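Local coordinates for periplasmic His/Glu/Gln/Arg/opine family-binding protein (Silicibacter pomeroyi, PDB 3I6V) that probably captures amino acids such as lysine, with which it was crystallised, in the periplasm for uptake by an ABC transporter, at residues S94-I108 and V141-R153. Sequence-based numbering, arbitrary orientation.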
loop_
_atom_site.group_PDB
_atom_site.type_symbol
_atom_site.label_atom_id
_atom_site.label_comp_id
_atom_site.label_asym_id
_atom_site.label_seq_id
_atom_site.Cartn_x
_atom_site.Cartn_y
_atom_site.Cartn_z
ATOM N N SER A 94 -5.995 8.364 4.893
ATOM C CA SER A 94 -6.916 7.240 4.966
ATOM C C SER A 94 -8.333 7.812 5.038
ATOM O O SER A 94 -8.527 8.952 5.522
ATOM C CB SER A 94 -6.615 6.405 6.191
ATOM O OG SER A 94 -5.354 5.770 6.060
ATOM N N SER A 95 -9.316 7.046 4.568
ATOM C CA SER A 95 -10.696 7.538 4.433
ATOM C C SER A 95 -11.691 6.435 4.676
ATOM O O SER A 95 -11.353 5.246 4.584
ATOM C CB SER A 95 -10.959 8.078 3.024
ATOM O OG SER A 95 -9.995 9.022 2.639
ATOM N N TYR A 96 -12.923 6.838 4.990
ATOM C CA TYR A 96 -14.027 5.907 5.138
ATOM C C TYR A 96 -14.825 5.872 3.840
ATOM O O TYR A 96 -15.043 6.902 3.201
ATOM C CB TYR A 96 -14.969 6.287 6.273
ATOM C CG TYR A 96 -14.375 6.244 7.657
ATOM C CD1 TYR A 96 -13.717 7.362 8.186
ATOM C CD2 TYR A 96 -14.483 5.099 8.443
ATOM C CE1 TYR A 96 -13.161 7.335 9.480
ATOM C CE2 TYR A 96 -13.953 5.062 9.719
ATOM C CZ TYR A 96 -13.298 6.177 10.227
ATOM O OH TYR A 96 -12.784 6.104 11.484
ATOM N N VAL A 97 -15.274 4.682 3.488
ATOM C CA VAL A 97 -16.167 4.509 2.330
ATOM C C VAL A 97 -17.365 3.675 2.727
ATOM O O VAL A 97 -17.236 2.703 3.459
ATOM C CB VAL A 97 -15.454 3.919 1.082
ATOM C CG1 VAL A 97 -16.490 3.334 0.078
ATOM C CG2 VAL A 97 -14.678 4.995 0.392
ATOM N N ALA A 98 -18.545 4.080 2.239
ATOM C CA ALA A 98 -19.784 3.435 2.625
ATOM C C ALA A 98 -20.795 3.393 1.452
ATOM O O ALA A 98 -20.545 3.956 0.381
ATOM C CB ALA A 98 -20.393 4.189 3.843
ATOM N N THR A 99 -21.933 2.749 1.684
ATOM C CA THR A 99 -23.033 2.723 0.686
ATOM C C THR A 99 -24.066 3.866 0.874
ATOM O O THR A 99 -24.892 4.106 -0.011
ATOM C CB THR A 99 -23.760 1.369 0.678
ATOM O OG1 THR A 99 -24.344 1.140 1.964
ATOM C CG2 THR A 99 -22.791 0.210 0.363
ATOM N N SER A 100 -24.022 4.567 2.012
ATOM C CA SER A 100 -24.866 5.766 2.213
ATOM C C SER A 100 -24.129 6.845 2.996
ATOM O O SER A 100 -23.175 6.557 3.717
ATOM C CB SER A 100 -26.174 5.416 2.919
ATOM O OG SER A 100 -25.932 5.047 4.267
ATOM N N ASP A 101 -24.568 8.090 2.844
ATOM C CA ASP A 101 -23.943 9.216 3.540
ATOM C C ASP A 101 -24.065 9.130 5.066
ATOM O O ASP A 101 -23.156 9.555 5.794
ATOM C CB ASP A 101 -24.458 10.547 2.994
ATOM C CG ASP A 101 -23.919 10.850 1.591
ATOM O OD1 ASP A 101 -24.554 11.638 0.853
ATOM O OD2 ASP A 101 -22.851 10.307 1.213
ATOM N N GLY A 102 -25.148 8.529 5.542
ATOM C CA GLY A 102 -25.386 8.417 6.978
ATOM C C GLY A 102 -24.928 7.114 7.575
ATOM O O GLY A 102 -25.462 6.676 8.602
ATOM N N ALA A 103 -23.944 6.470 6.940
ATOM C CA ALA A 103 -23.399 5.223 7.486
ATOM C C ALA A 103 -22.845 5.493 8.876
ATOM O O ALA A 103 -22.262 6.543 9.112
ATOM C CB ALA A 103 -22.297 4.653 6.582
ATOM N N ASP A 104 -23.059 4.545 9.781
ATOM C CA ASP A 104 -22.567 4.641 11.140
ATOM C C ASP A 104 -21.067 4.253 11.228
ATOM O O ASP A 104 -20.708 3.065 11.313
ATOM C CB ASP A 104 -23.415 3.741 12.044
ATOM C CG ASP A 104 -22.969 3.765 13.484
ATOM O OD1 ASP A 104 -22.193 4.672 13.874
ATOM O OD2 ASP A 104 -23.376 2.849 14.226
ATOM N N LEU A 105 -20.213 5.271 11.246
ATOM C CA LEU A 105 -18.759 5.090 11.346
ATOM C C LEU A 105 -18.289 4.601 12.712
ATOM O O LEU A 105 -17.098 4.354 12.903
ATOM C CB LEU A 105 -18.022 6.384 10.977
ATOM C CG LEU A 105 -18.351 7.017 9.634
ATOM C CD1 LEU A 105 -17.361 8.141 9.293
ATOM C CD2 LEU A 105 -18.420 5.947 8.503
ATOM N N SER A 106 -19.199 4.475 13.673
ATOM C CA SER A 106 -18.866 3.887 14.956
ATOM C C SER A 106 -19.452 2.482 15.035
ATOM O O SER A 106 -19.391 1.831 16.057
ATOM C CB SER A 106 -19.340 4.776 16.114
ATOM O OG SER A 106 -18.587 5.979 16.168
ATOM N N GLY A 107 -20.018 2.010 13.923
ATOM C CA GLY A 107 -20.542 0.635 13.873
ATOM C C GLY A 107 -19.457 -0.371 13.530
ATOM O O GLY A 107 -18.359 -0.383 14.150
ATOM N N ILE A 108 -19.758 -1.227 12.555
ATOM C CA ILE A 108 -18.828 -2.274 12.121
ATOM C C ILE A 108 -17.991 -1.725 10.977
ATOM O O ILE A 108 -18.528 -1.389 9.908
ATOM C CB ILE A 108 -19.566 -3.565 11.698
ATOM C CG1 ILE A 108 -20.188 -4.233 12.942
ATOM C CG2 ILE A 108 -18.604 -4.510 11.016
ATOM C CD1 ILE A 108 -21.353 -5.161 12.643
ATOM N N VAL A 141 -18.545 -4.256 2.603
ATOM C CA VAL A 141 -19.365 -3.040 2.592
ATOM C C VAL A 141 -20.531 -3.189 1.591
ATOM O O VAL A 141 -21.698 -2.966 1.949
ATOM C CB VAL A 141 -18.524 -1.802 2.250
ATOM C CG1 VAL A 141 -19.413 -0.585 1.968
ATOM C CG2 VAL A 141 -17.550 -1.495 3.415
ATOM N N ARG A 142 -20.194 -3.596 0.366
ATOM C CA ARG A 142 -21.164 -3.784 -0.711
ATOM C C ARG A 142 -22.279 -4.752 -0.320
ATOM O O ARG A 142 -23.437 -4.496 -0.630
ATOM C CB ARG A 142 -20.462 -4.244 -1.995
ATOM C CG ARG A 142 -21.111 -3.706 -3.254
ATOM C CD ARG A 142 -20.703 -4.568 -4.454
ATOM N NE ARG A 142 -21.633 -4.419 -5.576
ATOM C CZ ARG A 142 -22.518 -5.349 -5.948
ATOM N NH1 ARG A 142 -22.601 -6.504 -5.292
ATOM N NH2 ARG A 142 -23.328 -5.116 -6.975
ATOM N N ASN A 143 -21.931 -5.834 0.380
ATOM C CA ASN A 143 -22.912 -6.848 0.746
ATOM C C ASN A 143 -23.567 -6.624 2.125
ATOM O O ASN A 143 -24.352 -7.451 2.596
ATOM C CB ASN A 143 -22.294 -8.246 0.602
ATOM C CG ASN A 143 -21.778 -8.508 -0.811
ATOM O OD1 ASN A 143 -22.369 -8.048 -1.793
ATOM N ND2 ASN A 143 -20.663 -9.222 -0.918
ATOM N N GLY A 144 -23.245 -5.489 2.759
ATOM C CA GLY A 144 -23.874 -5.086 4.033
ATOM C C GLY A 144 -23.370 -5.745 5.302
ATOM O O GLY A 144 -23.919 -5.507 6.375
ATOM N N GLU A 145 -22.333 -6.571 5.204
ATOM C CA GLU A 145 -21.722 -7.159 6.398
ATOM C C GLU A 145 -21.020 -6.094 7.281
ATOM O O GLU A 145 -20.843 -6.287 8.478
ATOM C CB GLU A 145 -20.754 -8.307 6.042
ATOM C CG GLU A 145 -19.781 -8.646 7.208
ATOM C CD GLU A 145 -18.699 -9.701 6.895
ATOM O OE1 GLU A 145 -18.589 -10.183 5.736
ATOM O OE2 GLU A 145 -17.952 -10.044 7.844
ATOM N N ALA A 146 -20.636 -4.970 6.686
ATOM C CA ALA A 146 -19.988 -3.909 7.438
ATOM C C ALA A 146 -20.573 -2.560 7.061
ATOM O O ALA A 146 -20.927 -2.322 5.900
ATOM C CB ALA A 146 -18.460 -3.930 7.195
ATOM N N ASP A 147 -20.655 -1.676 8.050
ATOM C CA ASP A 147 -21.137 -0.293 7.872
ATOM C C ASP A 147 -20.272 0.588 6.973
ATOM O O ASP A 147 -20.766 1.479 6.271
ATOM C CB ASP A 147 -21.322 0.350 9.268
ATOM C CG ASP A 147 -22.430 -0.333 10.072
ATOM O OD1 ASP A 147 -22.163 -0.980 11.121
ATOM O OD2 ASP A 147 -23.588 -0.262 9.600
ATOM N N ALA A 148 -18.958 0.367 7.015
ATOM C CA ALA A 148 -18.038 1.114 6.177
ATOM C C ALA A 148 -16.689 0.393 6.129
ATOM O O ALA A 148 -16.445 -0.545 6.878
ATOM C CB ALA A 148 -17.861 2.555 6.704
ATOM N N VAL A 149 -15.835 0.842 5.235
ATOM C CA VAL A 149 -14.460 0.351 5.167
ATOM C C VAL A 149 -13.559 1.555 5.416
ATOM O O VAL A 149 -13.840 2.656 4.919
ATOM C CB VAL A 149 -14.129 -0.297 3.783
ATOM C CG1 VAL A 149 -14.520 0.655 2.641
ATOM C CG2 VAL A 149 -12.640 -0.665 3.696
ATOM N N PHE A 150 -12.475 1.336 6.162
ATOM C CA PHE A 150 -11.459 2.378 6.383
ATOM C C PHE A 150 -10.160 1.898 5.742
ATOM O O PHE A 150 -9.639 0.852 6.111
ATOM C CB PHE A 150 -11.291 2.590 7.894
ATOM C CG PHE A 150 -10.375 3.737 8.270
ATOM C CD1 PHE A 150 -10.700 5.056 7.924
ATOM C CD2 PHE A 150 -9.205 3.490 8.998
ATOM C CE1 PHE A 150 -9.854 6.119 8.295
ATOM C CE2 PHE A 150 -8.352 4.521 9.384
ATOM C CZ PHE A 150 -8.673 5.848 9.035
ATOM N N ALA A 151 -9.650 2.663 4.783
ATOM C CA ALA A 151 -8.535 2.221 3.961
ATOM C C ALA A 151 -7.811 3.398 3.389
ATOM O O ALA A 151 -8.221 4.543 3.560
ATOM C CB ALA A 151 -9.066 1.308 2.777
ATOM N N ASP A 152 -6.744 3.113 2.664
ATOM C CA ASP A 152 -5.948 4.141 2.034
ATOM C C ASP A 152 -6.787 4.865 0.992
ATOM O O ASP A 152 -7.503 4.204 0.183
ATOM C CB ASP A 152 -4.772 3.474 1.368
ATOM C CG ASP A 152 -3.878 4.431 0.694
ATOM O OD1 ASP A 152 -3.037 5.050 1.389
ATOM O OD2 ASP A 152 -3.987 4.518 -0.556
ATOM N N ARG A 153 -6.715 6.200 1.012
ATOM C CA ARG A 153 -7.528 7.026 0.147
ATOM C C ARG A 153 -7.193 6.760 -1.325
ATOM O O ARG A 153 -8.100 6.724 -2.171
ATOM C CB ARG A 153 -7.370 8.525 0.447
ATOM C CG ARG A 153 -8.344 9.397 -0.396
ATOM C CD ARG A 153 -8.317 10.908 -0.045
ATOM N NE ARG A 153 -9.167 11.580 -1.012
ATOM C CZ ARG A 153 -10.486 11.713 -0.893
ATOM N NH1 ARG A 153 -11.132 11.280 0.190
ATOM N NH2 ARG A 153 -11.159 12.319 -1.855
HETATM O O HOH W 1 -22.239 1.180 4.010
#
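With chi1 at -65° in Tyr96, CG set beside the backbone N, and at -174° in Phe150, CG trans to it, the two rings meet across neighbouring strands. Phe150 puts one corner over the middle of the tyrosine ring, CD1 lying 3.6 Å from Tyr96 CZ, and the planes are tilted by 38°. Leu105 CD1 covers the opposite face of Tyr96, toward its rim, leaving the tyrosine ring between Phe150 CD1 on one face and a leucine methyl on the other. A leucine in place of Tyr96 would probably leave Phe150 CD1 without the flat surface beneath it and open a gap beside Leu105. Phe150 CZ also reaches Ser94 CB at 3.6 Å, while helix 116-123 packs against both rings, Tyr120 stacking on Phe150.

Beneath the rings, strands 94-98 and 148-152 run antiparallel in the central sheet of one lobe of a family 3 solute-binding protein. Ser95 with Ala151 and Val97 with Val149 are the hydrogen-bonded pairs, each joined by two backbone bonds; Val97 N to Val149 O is 2.9 Å. On the face away from the rings, Val97 CB lies 3.7 Å from Val149 CG1, the two valines side by side, with Leu156 and Val160 of helix 153-162 packed on Val97. Here too Ser95 OG sits alongside the extended Arg153 chain, 3.5 Å from Arg153 CB, and hydrogen-bonds to Asp173 OD1, with which Arg153 NH1 forms a salt bridge.

Past the strand, the 100-107 loop folds back onto Asp147. Asp147 OD1 takes a nearly straight bond, 2.8 Å, from Ile108 N through its anti lone pair, and Ile108 O receives weak bonds from Asp147 N and Ala148 N. One water bridges Thr99 N to Asp147 O. At the other end, Asp152 is the N-cap of helix 153-162, its OD2 accepting from Tyr155 N and hydrogen-bonding with Tyr18 OH, the side chain about 5 Å from the bound lysine.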